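Local coordinates for putative ABC transporter amino acid-binding protein (Sinorhizobium meliloti, PDB 2Q88), which binds the compatible solute ectoine and probably delivers it to an ABC transporter, as the solute-binding component of an osmoprotective uptake system, at residues A[2-5]-A[6-10]; A[143-146]-A[147-150]; A[218-221]-A[222-226]. One frame throughout, in Å; residues are numbered along the deposited sequence.

Contact 1: A[2-5]-A[6-10]; sequences DENK and LEELK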
loop_
_atom_site.group_PDB
_atom_site.type_symbol
_atom_site.label_atom_id
_atom_site.label_comp_id
_atom_site.label_asym_id
_atom_site.label_seq_id
_atom_site.Cartn_x
_atom_site.Cartn_y
_atom_site.Cartn_z
ATOM N N ASP A 2 4.025 24.436 -10.914
ATOM C CA ASP A 2 4.346 23.014 -10.917
ATOM C C ASP A 2 5.826 22.787 -10.613
ATOM O O ASP A 2 6.162 21.934 -9.792
ATOM C CB ASP A 2 3.895 22.309 -12.209
ATOM C CG ASP A 2 4.460 22.943 -13.480
ATOM O OD1 ASP A 2 4.197 22.387 -14.573
ATOM O OD2 ASP A 2 5.162 23.980 -13.501
ATOM N N GLU A 3 6.700 23.567 -11.248
ATOM C CA GLU A 3 8.142 23.459 -11.011
ATOM C C GLU A 3 8.569 24.026 -9.653
ATOM O O GLU A 3 9.590 23.604 -9.101
ATOM C CB GLU A 3 8.949 24.098 -12.146
ATOM C CG GLU A 3 8.994 23.277 -13.430
ATOM C CD GLU A 3 9.865 22.034 -13.317
ATOM O OE1 GLU A 3 11.073 22.170 -13.013
ATOM O OE2 GLU A 3 9.345 20.918 -13.544
ATOM N N ASN A 4 7.796 24.968 -9.112
ATOM C CA ASN A 4 8.097 25.521 -7.790
ATOM C C ASN A 4 7.239 24.942 -6.655
ATOM O O ASN A 4 7.047 25.583 -5.621
ATOM C CB ASN A 4 8.054 27.051 -7.807
ATOM C CG ASN A 4 6.709 27.595 -8.224
ATOM O OD1 ASN A 4 5.701 27.390 -7.544
ATOM N ND2 ASN A 4 6.688 28.318 -9.341
ATOM N N LYS A 5 6.746 23.722 -6.852
ATOM C CA LYS A 5 5.905 23.048 -5.859
ATOM C C LYS A 5 6.600 22.859 -4.506
ATOM O O LYS A 5 5.966 23.015 -3.464
ATOM C CB LYS A 5 5.396 21.704 -6.404
ATOM C CG LYS A 5 4.450 20.917 -5.485
ATOM C CD LYS A 5 3.275 21.748 -4.967
ATOM C CE LYS A 5 2.081 20.875 -4.625
ATOM N NZ LYS A 5 2.475 19.513 -4.171
ATOM N N LEU A 6 7.891 22.534 -4.514
ATOM C CA LEU A 6 8.628 22.371 -3.261
ATOM C C LEU A 6 8.648 23.686 -2.480
ATOM O O LEU A 6 8.394 23.691 -1.282
ATOM C CB LEU A 6 10.058 21.875 -3.500
ATOM C CG LEU A 6 10.726 20.942 -2.473
ATOM C CD1 LEU A 6 12.218 21.238 -2.369
ATOM C CD2 LEU A 6 10.093 20.955 -1.076
ATOM N N GLU A 7 8.939 24.794 -3.161
ATOM C CA GLU A 7 8.951 26.118 -2.512
ATOM C C GLU A 7 7.618 26.407 -1.818
ATOM O O GLU A 7 7.596 26.911 -0.696
ATOM C CB GLU A 7 9.250 27.226 -3.520
ATOM C CG GLU A 7 10.612 27.135 -4.189
ATOM C CD GLU A 7 10.610 27.725 -5.593
ATOM O OE1 GLU A 7 10.046 28.831 -5.780
ATOM O OE2 GLU A 7 11.171 27.083 -6.514
ATOM N N GLU A 8 6.520 26.071 -2.498
ATOM C CA GLU A 8 5.160 26.257 -1.989
ATOM C C GLU A 8 4.910 25.448 -0.720
ATOM O O GLU A 8 4.313 25.945 0.236
ATOM C CB GLU A 8 4.139 25.864 -3.055
ATOM C CG GLU A 8 4.181 26.730 -4.305
ATOM C CD GLU A 8 3.014 26.464 -5.237
ATOM O OE1 GLU A 8 2.769 25.286 -5.582
ATOM O OE2 GLU A 8 2.335 27.440 -5.626
ATOM N N LEU A 9 5.365 24.197 -0.726
ATOM C CA LEU A 9 5.248 23.311 0.430
ATOM C C LEU A 9 6.111 23.769 1.599
ATOM O O LEU A 9 5.693 23.685 2.750
ATOM C CB LEU A 9 5.614 21.871 0.047
ATOM C CG LEU A 9 4.688 21.182 -0.951
ATOM C CD1 LEU A 9 5.132 19.742 -1.153
ATOM C CD2 LEU A 9 3.232 21.230 -0.478
ATOM N N LYS A 10 7.314 24.248 1.299
ATOM C CA LYS A 10 8.202 24.767 2.332
ATOM C C LYS A 10 7.575 26.000 2.976
ATOM O O LYS A 10 7.600 26.144 4.200
ATOM C CB LYS A 10 9.581 25.092 1.757
ATOM C CG LYS A 10 10.368 23.872 1.287
ATOM C CD LYS A 10 11.646 24.291 0.555
ATOM C CE LYS A 10 12.757 24.718 1.515
ATOM N NZ LYS A 10 14.040 25.017 0.790
HETATM O O HOH W 1 8.983 21.806 -7.136
#
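K5 reaches along the first turn of helix 5-12 and meets both E8 and L9 on the way. Its CB touches nothing beyond the adjoining peptide, and CG stands anti to the backbone N (chi1 -177°), beside the carbonyl carbon. A bend at chi2 (51°) carries CD to 3.6 Å from E8 OE1, the lysine and glutamate crossing at about a right angle. A second bend, at chi4, sets NZ of K5 4.0 Å from CD1 of L9, close to both leucine methyls, while its charge is met by a salt bridge to D74. OE1 of E8 forms a salt bridge with R1, just before the segment. The residues form a helix N-terminus: D2 to K5 make a type I beta turn, N4 takes the N-cap position without a capping bond from its side chain, and the i to i+4 pattern starts with E8 N to N4 O (3.2 Å) and L9 N to K5 O (3.0 Å). A water accepts from L6 N at 2.9 Å and donates to E3 O, tying the turn to the helix. The E7 carboxylate lies against CB of N4, with OE1 3.4 Å from it, and L6 and L9 rest on L214 of helix 212-228.

Contact 2: A[143-146]-A[147-150]; sequences GVPR and DRVI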
loop_
_atom_site.group_PDB
_atom_site.type_symbol
_atom_site.label_atom_id
_atom_site.label_comp_id
_atom_site.label_asym_id
_atom_site.label_seq_id
_atom_site.Cartn_x
_atom_site.Cartn_y
_atom_site.Cartn_z
ATOM N N GLY A 143 -10.330 -14.181 -13.016
ATOM C CA GLY A 143 -11.653 -14.578 -13.474
ATOM C C GLY A 143 -12.721 -14.620 -12.398
ATOM O O GLY A 143 -13.817 -15.107 -12.652
ATOM N N VAL A 144 -12.420 -14.132 -11.189
ATOM C CA VAL A 144 -13.472 -14.029 -10.170
ATOM C C VAL A 144 -14.435 -12.941 -10.649
ATOM O O VAL A 144 -14.003 -11.811 -10.909
ATOM C CB VAL A 144 -12.919 -13.689 -8.769
ATOM C CG1 VAL A 144 -14.036 -13.723 -7.725
ATOM C CG2 VAL A 144 -11.804 -14.650 -8.391
ATOM N N PRO A 145 -15.715 -13.286 -10.809
ATOM C CA PRO A 145 -16.732 -12.324 -11.244
ATOM C C PRO A 145 -16.831 -11.153 -10.280
ATOM O O PRO A 145 -16.572 -11.322 -9.087
ATOM C CB PRO A 145 -18.027 -13.141 -11.180
ATOM C CG PRO A 145 -17.594 -14.544 -11.289
ATOM C CD PRO A 145 -16.287 -14.633 -10.613
ATOM N N ARG A 146 -17.224 -9.991 -10.792
ATOM C CA ARG A 146 -17.314 -8.766 -9.988
ATOM C C ARG A 146 -18.139 -8.969 -8.715
ATOM O O ARG A 146 -17.774 -8.472 -7.652
ATOM C CB ARG A 146 -17.895 -7.617 -10.832
ATOM C CG ARG A 146 -18.098 -6.301 -10.095
ATOM C CD ARG A 146 -16.812 -5.569 -9.749
ATOM N NE ARG A 146 -16.327 -5.898 -8.407
ATOM C CZ ARG A 146 -15.315 -5.271 -7.812
ATOM N NH1 ARG A 146 -14.675 -4.302 -8.451
ATOM N NH2 ARG A 146 -14.937 -5.612 -6.587
ATOM N N ASP A 147 -19.227 -9.730 -8.818
ATOM C CA ASP A 147 -20.123 -9.915 -7.678
ATOM C C ASP A 147 -19.583 -10.849 -6.579
ATOM O O ASP A 147 -20.176 -10.946 -5.503
ATOM C CB ASP A 147 -21.541 -10.298 -8.129
ATOM C CG ASP A 147 -21.603 -11.632 -8.868
ATOM O OD1 ASP A 147 -20.593 -12.363 -8.960
ATOM O OD2 ASP A 147 -22.654 -12.035 -9.409
ATOM N N ARG A 148 -18.453 -11.505 -6.845
ATOM C CA ARG A 148 -17.770 -12.320 -5.829
ATOM C C ARG A 148 -16.478 -11.676 -5.327
ATOM O O ARG A 148 -15.775 -12.253 -4.496
ATOM C CB ARG A 148 -17.475 -13.728 -6.359
ATOM C CG ARG A 148 -18.709 -14.519 -6.710
ATOM C CD ARG A 148 -18.504 -16.010 -6.641
ATOM N NE ARG A 148 -18.008 -16.609 -7.880
ATOM C CZ ARG A 148 -16.796 -17.140 -8.053
ATOM N NH1 ARG A 148 -15.888 -17.124 -7.076
ATOM N NH2 ARG A 148 -16.481 -17.683 -9.225
ATOM N N VAL A 149 -16.166 -10.486 -5.837
ATOM C CA VAL A 149 -15.080 -9.675 -5.300
ATOM C C VAL A 149 -15.718 -8.540 -4.504
ATOM O O VAL A 149 -16.311 -7.635 -5.071
ATOM C CB VAL A 149 -14.120 -9.134 -6.389
ATOM C CG1 VAL A 149 -12.959 -8.357 -5.738
ATOM C CG2 VAL A 149 -13.563 -10.266 -7.212
ATOM N N ILE A 150 -15.609 -8.636 -3.182
ATOM C CA ILE A 150 -16.384 -7.822 -2.268
ATOM C C ILE A 150 -15.503 -6.716 -1.701
ATOM O O ILE A 150 -14.471 -6.988 -1.100
ATOM C CB ILE A 150 -16.936 -8.707 -1.110
ATOM C CG1 ILE A 150 -17.704 -9.941 -1.636
ATOM C CG2 ILE A 150 -17.719 -7.875 -0.082
ATOM C CD1 ILE A 150 -18.840 -9.656 -2.632
#
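The carbonyl oxygen of V149 takes a nearly straight hydrogen bond from R146 NH2, 2.9 Å long with an N-H...O angle of 175°. V149 O lies at the edge of the guanidinium, almost in its plane, whereas the donor stands well above the carbonyl plane of V149. This bond spans a tight 3-10 turn that leads from the end of helix 134-141 into strand 149-151, the second half of a beta-alpha-beta crossover from the parallel strand 127-129 in the alpha/beta fold of the periplasmic binding proteins. The helix closes with a Schellman motif at G143, whose positive phi turns the chain out of the last turn.

Two backbone bonds then wind the 3-10 turn: R148 N to P145 O at 2.9 Å and V149 N to R146 O at 3.2 Å. R146 leaves the backbone with CG anti to N (chi1 177°), then bends at chi2 and chi3, which brings the guanidinium edge to the V149 carbonyl. The same NH2 forms a salt bridge with E136, joining this turn to helix 134-141.

The buried valines meet through methyls: CG1 of V144 lies 3.5 Å from CG2 of V149, the two side chains crossing at about a right angle. V144 also rests on I119 and A120 of helix 116-121, and V149 on A139 and L140, so the pair links helix 116-121 to helix 134-141.

The R148 guanidinium lies against the proline ring. Its NH1 and NH2 donate to the carbonyls of I119, A125 and A120, which fixes the rotation of the group, and over one of its faces sits P145 CD, 3.4 Å from NH2 and offset toward the rim.

Contact 3: A[218-221]-A[222-226]; sequences FDVE and LAKLK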
loop_
_atom_site.group_PDB
_atom_site.type_symbol
_atom_site.label_atom_id
_atom_site.label_comp_id
_atom_site.label_asym_id
_atom_site.label_seq_id
_atom_site.Cartn_x
_atom_site.Cartn_y
_atom_site.Cartn_z
ATOM N N PHE A 218 12.555 14.583 -3.696
ATOM C CA PHE A 218 12.227 13.474 -2.812
ATOM C C PHE A 218 13.185 12.302 -3.085
ATOM O O PHE A 218 13.745 11.713 -2.165
ATOM C CB PHE A 218 10.768 13.070 -3.060
ATOM C CG PHE A 218 10.240 12.027 -2.114
ATOM C CD1 PHE A 218 10.331 10.663 -2.430
ATOM C CD2 PHE A 218 9.621 12.398 -0.923
ATOM C CE1 PHE A 218 9.823 9.688 -1.552
ATOM C CE2 PHE A 218 9.115 11.423 -0.037
ATOM C CZ PHE A 218 9.213 10.073 -0.364
ATOM N N ASP A 219 13.392 11.996 -4.363
ATOM C CA ASP A 219 14.253 10.891 -4.769
ATOM C C ASP A 219 15.716 11.087 -4.389
ATOM O O ASP A 219 16.380 10.129 -4.031
ATOM C CB ASP A 219 14.131 10.645 -6.272
ATOM C CG ASP A 219 13.045 9.638 -6.607
ATOM O OD1 ASP A 219 12.568 8.962 -5.678
ATOM O OD2 ASP A 219 12.628 9.438 -7.767
ATOM N N VAL A 220 16.210 12.324 -4.450
ATOM C CA VAL A 220 17.591 12.610 -4.061
ATOM C C VAL A 220 17.797 12.231 -2.584
ATOM O O VAL A 220 18.779 11.576 -2.231
ATOM C CB VAL A 220 17.984 14.089 -4.365
ATOM C CG1 VAL A 220 19.253 14.493 -3.636
ATOM C CG2 VAL A 220 18.174 14.294 -5.873
ATOM N N GLU A 221 16.844 12.601 -1.738
ATOM C CA GLU A 221 16.915 12.287 -0.301
ATOM C C GLU A 221 16.725 10.800 -0.007
ATOM O O GLU A 221 17.355 10.256 0.910
ATOM C CB GLU A 221 15.879 13.093 0.493
ATOM C CG GLU A 221 16.093 14.612 0.521
ATOM C CD GLU A 221 17.533 15.031 0.765
ATOM O OE1 GLU A 221 18.127 14.631 1.793
ATOM O OE2 GLU A 221 18.080 15.782 -0.075
ATOM N N LEU A 222 15.822 10.161 -0.740
ATOM C CA LEU A 222 15.579 8.716 -0.592
ATOM C C LEU A 222 16.840 7.911 -0.884
ATOM O O LEU A 222 17.149 6.955 -0.173
ATOM C CB LEU A 222 14.423 8.259 -1.489
ATOM C CG LEU A 222 14.036 6.763 -1.556
ATOM C CD1 LEU A 222 13.627 6.249 -0.167
ATOM C CD2 LEU A 222 12.883 6.537 -2.546
ATOM N N ALA A 223 17.549 8.286 -1.950
ATOM C CA ALA A 223 18.831 7.671 -2.299
ATOM C C ALA A 223 19.874 7.814 -1.188
ATOM O O ALA A 223 20.599 6.873 -0.904
ATOM C CB ALA A 223 19.368 8.234 -3.615
ATOM N N LYS A 224 19.951 8.985 -0.568
ATOM C CA LYS A 224 20.888 9.196 0.541
ATOM C C LYS A 224 20.532 8.359 1.772
ATOM O O LYS A 224 21.423 7.847 2.457
ATOM C CB LYS A 224 20.980 10.687 0.893
ATOM C CG LYS A 224 21.677 11.485 -0.187
ATOM C CD LYS A 224 21.957 12.928 0.206
ATOM C CE LYS A 224 20.827 13.839 -0.197
ATOM N NZ LYS A 224 21.213 15.295 -0.148
ATOM N N LEU A 225 19.238 8.226 2.052
ATOM C CA LEU A 225 18.753 7.370 3.138
ATOM C C LEU A 225 19.122 5.906 2.883
ATOM O O LEU A 225 19.557 5.198 3.796
ATOM C CB LEU A 225 17.227 7.486 3.241
ATOM C CG LEU A 225 16.472 8.188 4.372
ATOM C CD1 LEU A 225 17.253 9.263 5.135
ATOM C CD2 LEU A 225 15.127 8.709 3.856
ATOM N N LYS A 226 18.932 5.463 1.643
ATOM C CA LYS A 226 19.279 4.092 1.240
ATOM C C LYS A 226 20.773 3.827 1.416
ATOM O O LYS A 226 21.152 2.832 2.019
ATOM C CB LYS A 226 18.834 3.806 -0.202
ATOM C CG LYS A 226 17.310 3.623 -0.351
ATOM C CD LYS A 226 16.883 3.505 -1.807
ATOM C CE LYS A 226 15.409 3.098 -1.926
ATOM N NZ LYS A 226 14.953 3.038 -3.340
#
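E221 and K224 form the salt bridge of this helical segment, OE2 to NZ at 3.2 Å, and the hydrogen bond within it is weak. The two side chains run alongside each other. E221 starts with CG anti to its carbonyl carbon (chi1 -66°) and folds at chi2, while K224 folds at chi3, so that CE comes level with the carboxylate, 3.4 Å from OE1 and equally near OE2.

One apolar contact adjoins the pair: CG1 of V220, one turn before the lysine, lies 3.8 Å from K224 CE, the valine and lysine side by side. Elsewhere on the helix, CD2 of L222 makes a loose approach of 4.0 Å to OD1 of D219, an oxygen that accepts a hydrogen bond from the Q94 backbone N.

The backbone bonds are those of a regular alpha helix, 212-228. L222 N to F218 O, A223 N to D219 O and L225 N to E221 O are each 3.0 Å, while K224 N to V220 O is slacker at 3.3 Å.

Tertiary packing engages the buried residues. F218 meets F207 edge-to-face and packs on I45 of helix 37-48, as does L225, and L222 and L225 both touch F231 of helix 230-235.

The helix is therefore amphipathic: F218, L222 and L225 are buried, while V220, A223 and K224 are exposed. E221 is partly covered by I45 and L49, so its pair with K224 lies at the solvent boundary, and a long, weak bond in that setting would probably contribute only modestly to stability.

How the contacts relate
Contacts 1 and 3 belong to the same side of the molecule, with centres about 18 Å apart, and share helix 212-228: contact 3 lies within it, and contact 1 packs against the start of the same helix. Contact 2 stands on the opposite side of the chain's centre, its centre about 42 Å from that of contact 1 and 40 Å from that of contact 3. All three are partly buried, but contact 1 buries a lysine, whereas the charges of contacts 2 and 3 lie on exposed or partly exposed residues. Their polar chemistry differs: K5 and E8 in contact 1 pair with D74 and R1, contact 3 has an ion pair along the helix, and contact 2 uses arginines to hold carbonyl oxygens where a helix passes into a strand.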